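Long-range contacts in aminopeptidase-like protein (Chaetomium thermophilum, PDB 5JM6), which probably acts as a zinc-dependent aminopeptidase of the M18 family and assembles into a dodecamer linked to the Cvt pathway of selective autophagy: residues S175-V180 with V192-D198; V247-F253 with P274-W280; T427-S432 with K473-V477. One frame throughout, in Å; residues are numbered along the deposited sequence.

Contact 1 (S175-V180 with V192-D198)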
loop_
_atom_site.group_PDB
_atom_site.type_symbol
_atom_site.label_atom_id
_atom_site.label_comp_id
_atom_site.label_asym_id
_atom_site.label_seq_id
_atom_site.Cartn_x
_atom_site.Cartn_y
_atom_site.Cartn_z
ATOM N N SER A 175 -8.869 44.266 -2.216
ATOM C CA SER A 175 -8.341 45.608 -2.344
ATOM C C SER A 175 -6.989 45.646 -1.648
ATOM O O SER A 175 -6.541 44.639 -1.095
ATOM C CB SER A 175 -9.303 46.637 -1.747
ATOM O OG SER A 175 -8.991 47.944 -2.195
ATOM N N VAL A 176 -6.339 46.800 -1.681
ATOM C CA VAL A 176 -5.015 46.935 -1.096
ATOM C C VAL A 176 -4.989 48.158 -0.184
ATOM O O VAL A 176 -5.711 49.129 -0.408
ATOM C CB VAL A 176 -3.923 47.037 -2.192
ATOM C CG1 VAL A 176 -4.068 48.326 -2.988
ATOM C CG2 VAL A 176 -2.529 46.921 -1.588
ATOM N N GLY A 177 -4.177 48.089 0.863
ATOM C CA GLY A 177 -4.055 49.184 1.802
ATOM C C GLY A 177 -2.880 48.968 2.726
ATOM O O GLY A 177 -2.266 47.901 2.732
ATOM N N GLY A 178 -2.550 49.994 3.498
ATOM C CA GLY A 178 -1.436 49.904 4.413
ATOM C C GLY A 178 -0.802 51.259 4.616
ATOM O O GLY A 178 -1.447 52.295 4.458
ATOM N N ARG A 179 0.475 51.247 4.971
ATOM C CA ARG A 179 1.207 52.482 5.180
ATOM C C ARG A 179 2.306 52.674 4.143
ATOM O O ARG A 179 2.858 51.710 3.612
ATOM C CB ARG A 179 1.806 52.506 6.578
ATOM C CG ARG A 179 2.827 51.420 6.813
ATOM C CD ARG A 179 3.519 51.653 8.126
ATOM N NE ARG A 179 4.516 50.633 8.419
ATOM C CZ ARG A 179 5.108 50.508 9.600
ATOM N NH1 ARG A 179 4.793 51.338 10.584
ATOM N NH2 ARG A 179 6.009 49.556 9.798
ATOM N N VAL A 180 2.610 53.936 3.864
ATOM C CA VAL A 180 3.665 54.291 2.929
ATOM C C VAL A 180 4.713 55.129 3.644
ATOM O O VAL A 180 4.376 56.026 4.417
ATOM C CB VAL A 180 3.114 55.077 1.722
ATOM C CG1 VAL A 180 4.193 55.258 0.668
ATOM C CG2 VAL A 180 1.902 54.373 1.135
ATOM N N VAL A 192 5.308 58.756 7.688
ATOM C CA VAL A 192 4.462 57.606 7.386
ATOM C C VAL A 192 3.040 58.070 7.082
ATOM O O VAL A 192 2.478 58.878 7.818
ATOM C CB VAL A 192 4.429 56.598 8.557
ATOM C CG1 VAL A 192 3.594 55.383 8.191
ATOM C CG2 VAL A 192 5.836 56.179 8.948
ATOM N N LYS A 193 2.464 57.567 5.992
ATOM C CA LYS A 193 1.100 57.930 5.618
ATOM C C LYS A 193 0.259 56.683 5.356
ATOM O O LYS A 193 0.780 55.652 4.931
ATOM C CB LYS A 193 1.099 58.834 4.381
ATOM C CG LYS A 193 2.218 59.873 4.347
ATOM C CD LYS A 193 2.053 60.950 5.413
ATOM C CE LYS A 193 1.043 62.005 4.997
ATOM N NZ LYS A 193 1.283 62.475 3.605
ATOM N N LEU A 194 -1.043 56.784 5.610
ATOM C CA LEU A 194 -1.966 55.676 5.380
ATOM C C LEU A 194 -2.596 55.780 3.997
ATOM O O LEU A 194 -2.838 56.877 3.494
ATOM C CB LEU A 194 -3.065 55.640 6.443
ATOM C CG LEU A 194 -2.710 55.414 7.915
ATOM C CD1 LEU A 194 -3.989 55.225 8.723
ATOM C CD2 LEU A 194 -1.773 54.229 8.099
ATOM N N VAL A 195 -2.850 54.631 3.381
ATOM C CA VAL A 195 -3.413 54.597 2.040
ATOM C C VAL A 195 -4.403 53.443 1.906
ATOM O O VAL A 195 -4.305 52.436 2.611
ATOM C CB VAL A 195 -2.301 54.477 0.972
ATOM C CG1 VAL A 195 -1.765 53.058 0.908
ATOM C CG2 VAL A 195 -2.815 54.916 -0.390
ATOM N N LYS A 196 -5.402 53.628 1.052
ATOM C CA LYS A 196 -6.371 52.584 0.776
ATOM C C LYS A 196 -6.957 52.771 -0.618
ATOM O O LYS A 196 -7.311 53.888 -0.988
ATOM C CB LYS A 196 -7.473 52.633 1.829
ATOM C CG LYS A 196 -8.194 51.337 2.095
ATOM C CD LYS A 196 -9.446 51.619 2.907
ATOM C CE LYS A 196 -9.199 52.698 3.956
ATOM N NZ LYS A 196 -10.453 53.435 4.273
ATOM N N VAL A 197 -7.129 51.692 -1.370
ATOM C CA VAL A 197 -7.811 51.809 -2.654
ATOM C C VAL A 197 -9.260 51.376 -2.449
ATOM O O VAL A 197 -9.530 50.360 -1.808
ATOM C CB VAL A 197 -7.123 50.982 -3.761
ATOM C CG1 VAL A 197 -7.934 51.035 -5.045
ATOM C CG2 VAL A 197 -5.714 51.508 -4.011
ATOM N N ASP A 198 -10.187 52.169 -2.980
ATOM C CA ASP A 198 -11.604 52.055 -2.638
ATOM C C ASP A 198 -12.387 51.070 -3.503
ATOM O O ASP A 198 -13.595 50.912 -3.326
ATOM C CB ASP A 198 -12.265 53.433 -2.719
ATOM C CG ASP A 198 -11.691 54.412 -1.715
ATOM O OD1 ASP A 198 -11.261 53.964 -0.631
ATOM O OD2 ASP A 198 -11.668 55.624 -2.010
#
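Val180 CG2 meets Val195 CG1 at 3.9 Å, the two side chains crossing at a slant on the face shared with Lys193. Val195 CG1 fills the position between its own backbone N and carbonyl carbon (chi1 76°), which also lays it against the carbonyl oxygen of Gly178. Further along, Val176 CG1 comes 3.7 Å from Val197 CG2, again obliquely. On the other face, the aliphatic part of Arg179 crosses Val192 at a slant, with Arg179 CD 3.7 Å from Val192 CG1. The Arg179 chain is extended from CG to NE, which carries the guanidinium away from the partner strand, to Glu281 and to Asp429 of a neighbouring subunit, with a salt bridge to each.

The backbone between them is an antiparallel beta hairpin, made of strands 174-183 and 190-196; the latter is an outermost strand of a six-stranded antiparallel sheet within the chain. Gly178 and Val195 form a hydrogen-bonded pair, with Val195 N 2.9 Å from Gly178 O, and Val180 and Lys193 form another, with Lys193 N 2.9 Å from Val180 O; both pairs are bonded in both directions. Past them, Val197 N donates to Val176 O at 3.1 Å, nearly straight (168° at the hydrogen). Gly178 lies within this run, and at its phi of 150° a side-chain carbon would press on the carbonyl oxygen of Gly177, which explains the glycine. At the far end, Ser175 OG lies within hydrogen-bonding reach of both Val197 O and Trp199 O.

Helix 259-268 lies against the Val180 and Val195 face through Ile265. Leu194 and Arg179, on the opposite face, rest on Phe69 of helix 68-81.

Contact 2 (V247-F253 with P274-W280)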
loop_
_atom_site.group_PDB
_atom_site.type_symbol
_atom_site.label_atom_id
_atom_site.label_comp_id
_atom_site.label_asym_id
_atom_site.label_seq_id
_atom_site.Cartn_x
_atom_site.Cartn_y
_atom_site.Cartn_z
ATOM N N VAL A 247 8.589 53.085 -13.558
ATOM C CA VAL A 247 8.353 54.286 -12.788
ATOM C C VAL A 247 9.480 54.460 -11.775
ATOM O O VAL A 247 9.638 53.650 -10.866
ATOM C CB VAL A 247 6.973 54.219 -12.106
ATOM C CG1 VAL A 247 6.844 55.251 -11.058
ATOM C CG2 VAL A 247 5.877 54.403 -13.138
ATOM N N GLY A 248 10.281 55.507 -11.960
ATOM C CA GLY A 248 11.370 55.804 -11.046
ATOM C C GLY A 248 12.758 55.391 -11.500
ATOM O O GLY A 248 12.918 54.481 -12.316
ATOM N N LYS A 249 13.761 56.068 -10.939
ATOM C CA LYS A 249 15.173 55.781 -11.181
ATOM C C LYS A 249 15.401 54.280 -11.035
ATOM O O LYS A 249 14.867 53.665 -10.113
ATOM C CB LYS A 249 16.043 56.603 -10.212
ATOM C CG LYS A 249 17.349 55.969 -9.742
ATOM C CD LYS A 249 17.254 55.518 -8.285
ATOM C CE LYS A 249 18.495 54.743 -7.860
ATOM N NZ LYS A 249 18.351 54.093 -6.524
ATOM N N PRO A 250 16.148 53.677 -11.978
ATOM C CA PRO A 250 16.184 52.213 -12.132
ATOM C C PRO A 250 16.473 51.445 -10.840
ATOM O O PRO A 250 16.106 50.275 -10.742
ATOM C CB PRO A 250 17.311 51.985 -13.146
ATOM C CG PRO A 250 17.497 53.280 -13.842
ATOM C CD PRO A 250 17.070 54.362 -12.903
ATOM N N GLY A 251 17.107 52.087 -9.864
ATOM C CA GLY A 251 17.431 51.415 -8.619
ATOM C C GLY A 251 16.529 51.740 -7.440
ATOM O O GLY A 251 16.776 51.275 -6.328
ATOM N N SER A 252 15.480 52.527 -7.671
ATOM C CA SER A 252 14.636 53.002 -6.575
ATOM C C SER A 252 13.636 51.953 -6.098
ATOM O O SER A 252 13.519 50.878 -6.687
ATOM C CB SER A 252 13.885 54.265 -7.001
ATOM O OG SER A 252 12.999 53.991 -8.073
ATOM N N PHE A 253 12.896 52.285 -5.044
ATOM C CA PHE A 253 11.878 51.382 -4.520
ATOM C C PHE A 253 10.727 51.244 -5.506
ATOM O O PHE A 253 10.201 50.148 -5.700
ATOM C CB PHE A 253 11.350 51.866 -3.166
ATOM C CG PHE A 253 10.206 51.043 -2.632
ATOM C CD1 PHE A 253 10.445 49.906 -1.878
ATOM C CD2 PHE A 253 8.891 51.410 -2.882
ATOM C CE1 PHE A 253 9.396 49.147 -1.388
ATOM C CE2 PHE A 253 7.838 50.654 -2.396
ATOM C CZ PHE A 253 8.092 49.523 -1.647
ATOM N N PRO A 274 7.768 59.646 -8.156
ATOM C CA PRO A 274 7.888 58.267 -7.662
ATOM C C PRO A 274 9.024 58.064 -6.669
ATOM O O PRO A 274 9.005 57.114 -5.888
ATOM C CB PRO A 274 8.168 57.470 -8.929
ATOM C CG PRO A 274 7.592 58.289 -10.023
ATOM C CD PRO A 274 7.733 59.707 -9.628
ATOM N N ASP A 275 10.012 58.947 -6.709
ATOM C CA ASP A 275 11.206 58.770 -5.903
ATOM C C ASP A 275 10.995 59.277 -4.477
ATOM O O ASP A 275 11.897 59.202 -3.644
ATOM C CB ASP A 275 12.392 59.466 -6.570
ATOM C CG ASP A 275 12.746 58.842 -7.911
ATOM O OD1 ASP A 275 13.129 57.653 -7.928
ATOM O OD2 ASP A 275 12.631 59.533 -8.946
ATOM N N SER A 276 9.793 59.781 -4.206
ATOM C CA SER A 276 9.411 60.229 -2.868
ATOM C C SER A 276 8.934 59.083 -1.978
ATOM O O SER A 276 8.737 59.266 -0.776
ATOM C CB SER A 276 8.315 61.291 -2.951
ATOM O OG SER A 276 8.773 62.453 -3.617
ATOM N N ILE A 277 8.728 57.910 -2.566
ATOM C CA ILE A 277 8.336 56.743 -1.788
ATOM C C ILE A 277 9.563 55.885 -1.503
ATOM O O ILE A 277 10.174 55.332 -2.418
ATOM C CB ILE A 277 7.258 55.912 -2.507
ATOM C CG1 ILE A 277 6.017 56.772 -2.754
ATOM C CG2 ILE A 277 6.899 54.683 -1.688
ATOM C CD1 ILE A 277 4.875 56.034 -3.405
ATOM N N LEU A 278 9.942 55.815 -0.231
ATOM C CA LEU A 278 11.106 55.047 0.195
ATOM C C LEU A 278 10.768 53.566 0.350
ATOM O O LEU A 278 11.614 52.696 0.133
ATOM C CB LEU A 278 11.662 55.607 1.507
ATOM C CG LEU A 278 11.863 57.127 1.581
ATOM C CD1 LEU A 278 12.346 57.547 2.961
ATOM C CD2 LEU A 278 12.826 57.618 0.510
ATOM N N ASN A 279 9.517 53.300 0.713
ATOM C CA ASN A 279 9.021 51.953 0.963
ATOM C C ASN A 279 7.537 52.036 1.278
ATOM O O ASN A 279 7.000 53.128 1.465
ATOM C CB ASN A 279 9.767 51.291 2.127
ATOM C CG ASN A 279 10.057 49.823 1.876
ATOM O OD1 ASN A 279 9.152 48.989 1.871
ATOM N ND2 ASN A 279 11.330 49.500 1.676
ATOM N N TRP A 280 6.867 50.893 1.318
ATOM C CA TRP A 280 5.517 50.855 1.853
ATOM C C TRP A 280 5.217 49.489 2.445
ATOM O O TRP A 280 5.888 48.503 2.139
ATOM C CB TRP A 280 4.469 51.222 0.790
ATOM C CG TRP A 280 4.413 50.351 -0.443
ATOM C CD1 TRP A 280 4.554 48.993 -0.506
ATOM C CD2 TRP A 280 4.101 50.779 -1.774
ATOM N NE1 TRP A 280 4.399 48.559 -1.799
ATOM C CE2 TRP A 280 4.115 49.636 -2.596
ATOM C CE3 TRP A 280 3.828 52.023 -2.353
ATOM C CZ2 TRP A 280 3.864 49.699 -3.965
ATOM C CZ3 TRP A 280 3.585 52.081 -3.713
ATOM C CH2 TRP A 280 3.605 50.927 -4.503
#
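Phe253 lays one face of its ring over the backbone of Asn279, whose CA stands 3.5 Å from the ring centroid and close to the normal, a clear CH-pi contact. With CG anti to the backbone N (chi1 175°), the ring reaches across to strand 277-286 and turns an edge toward Trp280. The edge-to-face pair that results has the Phe253 centroid 4.9 Å from that of the five-membered ring of Trp280, with planes at 85°. The side-chain amide of Asn279 is tilted by 42° to the phenyl plane. Ile277 adds a methyl on a slant, its CG2 4.0 Å from Phe253 CD2.

The other end of the contact is more polar. A type I turn from Lys249 to Ser252 is tied at Lys249 O, which accepts from both Ser252 N and Ser252 OG, the latter at 2.8 Å, in the carbonyl plane and on a lone pair. Asp275 points its carboxylate at this turn: OD1 takes a weak bond from Lys249 N at 3.5 Å and lies 3.6 Å from Ser252 CB. The ammonium of Lys249 is not part of this, since NZ stays 6.5 Å from Asp275 OD1. Just before the turn, CG1 of Val247 meets the Pro274 ring at about a right angle.

The loop before helix 259-268 is thus fastened to the short 3-10 segment 274-276 and the start of strand 277-286. Val262 of that helix touches both Val247 and Trp280, while Ile277 and Trp280 lean on Val180 of strand 174-183.

Contact 3 (T427-S432 with K473-V477)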
loop_
_atom_site.group_PDB
_atom_site.type_symbol
_atom_site.label_atom_id
_atom_site.label_comp_id
_atom_site.label_asym_id
_atom_site.label_seq_id
_atom_site.Cartn_x
_atom_site.Cartn_y
_atom_site.Cartn_z
ATOM N N THR A 427 -5.070 29.685 31.059
ATOM C CA THR A 427 -4.960 30.735 32.065
ATOM C C THR A 427 -6.111 30.711 33.068
ATOM O O THR A 427 -5.888 30.779 34.278
ATOM C CB THR A 427 -4.912 32.127 31.418
ATOM O OG1 THR A 427 -3.734 32.248 30.610
ATOM C CG2 THR A 427 -4.900 33.202 32.475
ATOM N N THR A 428 -7.336 30.624 32.561
ATOM C CA THR A 428 -8.523 30.649 33.409
ATOM C C THR A 428 -8.471 29.525 34.438
ATOM O O THR A 428 -7.935 28.449 34.171
ATOM C CB THR A 428 -9.812 30.529 32.574
ATOM O OG1 THR A 428 -9.698 31.334 31.394
ATOM C CG2 THR A 428 -11.012 30.993 33.374
ATOM N N ASP A 429 -9.008 29.790 35.624
ATOM C CA ASP A 429 -9.016 28.810 36.700
ATOM C C ASP A 429 -10.171 29.116 37.647
ATOM O O ASP A 429 -10.917 30.072 37.426
ATOM C CB ASP A 429 -7.663 28.791 37.431
ATOM C CG ASP A 429 -7.434 30.017 38.305
ATOM O OD1 ASP A 429 -7.818 31.135 37.906
ATOM O OD2 ASP A 429 -6.843 29.859 39.394
ATOM N N SER A 430 -10.332 28.301 38.686
ATOM C CA SER A 430 -11.496 28.418 39.562
ATOM C C SER A 430 -11.567 29.791 40.229
ATOM O O SER A 430 -12.656 30.319 40.452
ATOM C CB SER A 430 -11.495 27.304 40.618
ATOM O OG SER A 430 -10.442 27.457 41.551
ATOM N N VAL A 431 -10.414 30.379 40.524
ATOM C CA VAL A 431 -10.397 31.718 41.099
ATOM C C VAL A 431 -10.749 32.769 40.044
ATOM O O VAL A 431 -11.594 33.630 40.284
ATOM C CB VAL A 431 -9.037 32.046 41.732
ATOM C CG1 VAL A 431 -9.029 33.479 42.243
ATOM C CG2 VAL A 431 -8.733 31.068 42.862
ATOM N N SER A 432 -10.113 32.690 38.877
ATOM C CA SER A 432 -10.413 33.617 37.788
ATOM C C SER A 432 -11.892 33.574 37.416
ATOM O O SER A 432 -12.516 34.613 37.204
ATOM C CB SER A 432 -9.560 33.312 36.554
ATOM O OG SER A 432 -8.177 33.356 36.862
ATOM N N LYS A 473 -2.868 38.086 38.184
ATOM C CA LYS A 473 -3.992 37.179 38.146
ATOM C C LYS A 473 -4.731 37.401 36.819
ATOM O O LYS A 473 -4.879 38.539 36.376
ATOM C CB LYS A 473 -4.849 37.439 39.380
ATOM C CG LYS A 473 -5.433 36.243 40.039
ATOM C CD LYS A 473 -4.954 34.965 39.435
ATOM C CE LYS A 473 -6.043 33.923 39.566
ATOM N NZ LYS A 473 -6.184 33.421 40.948
ATOM N N ALA A 474 -5.151 36.326 36.158
ATOM C CA ALA A 474 -5.590 36.450 34.770
ATOM C C ALA A 474 -6.604 35.396 34.332
ATOM O O ALA A 474 -6.738 34.342 34.954
ATOM C CB ALA A 474 -4.375 36.410 33.846
ATOM N N ALA A 475 -7.308 35.695 33.244
ATOM C CA ALA A 475 -8.237 34.756 32.629
ATOM C C ALA A 475 -8.252 34.945 31.120
ATOM O O ALA A 475 -7.995 36.044 30.626
ATOM C CB ALA A 475 -9.633 34.935 33.195
ATOM N N ASP A 476 -8.541 33.874 30.387
ATOM C CA ASP A 476 -8.788 34.011 28.958
ATOM C C ASP A 476 -10.272 34.066 28.669
ATOM O O ASP A 476 -11.051 33.215 29.096
ATOM C CB ASP A 476 -8.153 32.887 28.143
ATOM C CG ASP A 476 -6.703 33.154 27.831
ATOM O OD1 ASP A 476 -5.886 33.211 28.766
ATOM O OD2 ASP A 476 -6.396 33.407 26.649
ATOM N N VAL A 477 -10.636 35.081 27.904
ATOM C CA VAL A 477 -12.014 35.462 27.715
ATOM C C VAL A 477 -12.245 35.688 26.229
ATOM O O VAL A 477 -11.379 36.226 25.546
ATOM C CB VAL A 477 -12.320 36.724 28.547
ATOM C CG1 VAL A 477 -13.519 37.443 28.046
ATOM C CG2 VAL A 477 -12.487 36.359 30.014
#
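Thr428 OG1 has two partners: it accepts from Asp476 N at 3.0 Å, with 150° at the hydrogen, and donates to Cys419 O. The Thr428 torsion (chi1 -42°), which sets OG1 beside the backbone N, turns the hydroxyl to strand 473-481. Next door, Thr427 OG1 makes a weak bond of 3.0 Å to Asp476 OD1, and the Thr427 methyl CG2 lies against Ala474 CB at 3.5 Å.

Helix 430-443 starts here, with Asp429 as its N-cap: Ser432 N donates to Asp429 OD1 at 2.9 Å, reaching it from above the carboxylate plane. Ser432 OG lies between that same oxygen and Ala474 O, while Ser432 CB packs on Ala475 CB at 3.7 Å. Lys473, bent along its chain, comes at Asp429 from the opposite direction in a long salt bridge, NZ to OD2 3.9 Å.

Asp476 lies near the metal site, its side chain about 6 Å from that of the zinc ligand Asp391. Asp429 OD2 also bridges to Arg179 of a neighbouring subunit; the helix N-terminus, that arginine and, more distantly, Lys473 would be expected to favour the charged form of Asp429.

In the fold
Contacts 1 and 2 share one antiparallel sheet, where strands 174-183 and 277-286 are neighbours, and they touch directly. Contact 1 is a buried hairpin held chiefly by backbone bonds and valines; contact 2, its centre about 30 Å from that of the chain, is only partly buried and relies on rings plus one weak polar tie. Contact 3 lies on the opposite side of the chain's centre from both, where the start of helix 430-443 packs on the large mixed sheet near the zinc site, and works mainly through hydroxyls and carboxylates. Within one chain, contacts 1 and 3 stay about 26 Å apart at their nearest atoms, yet in the dodecamer they meet across a subunit interface by a salt bridge.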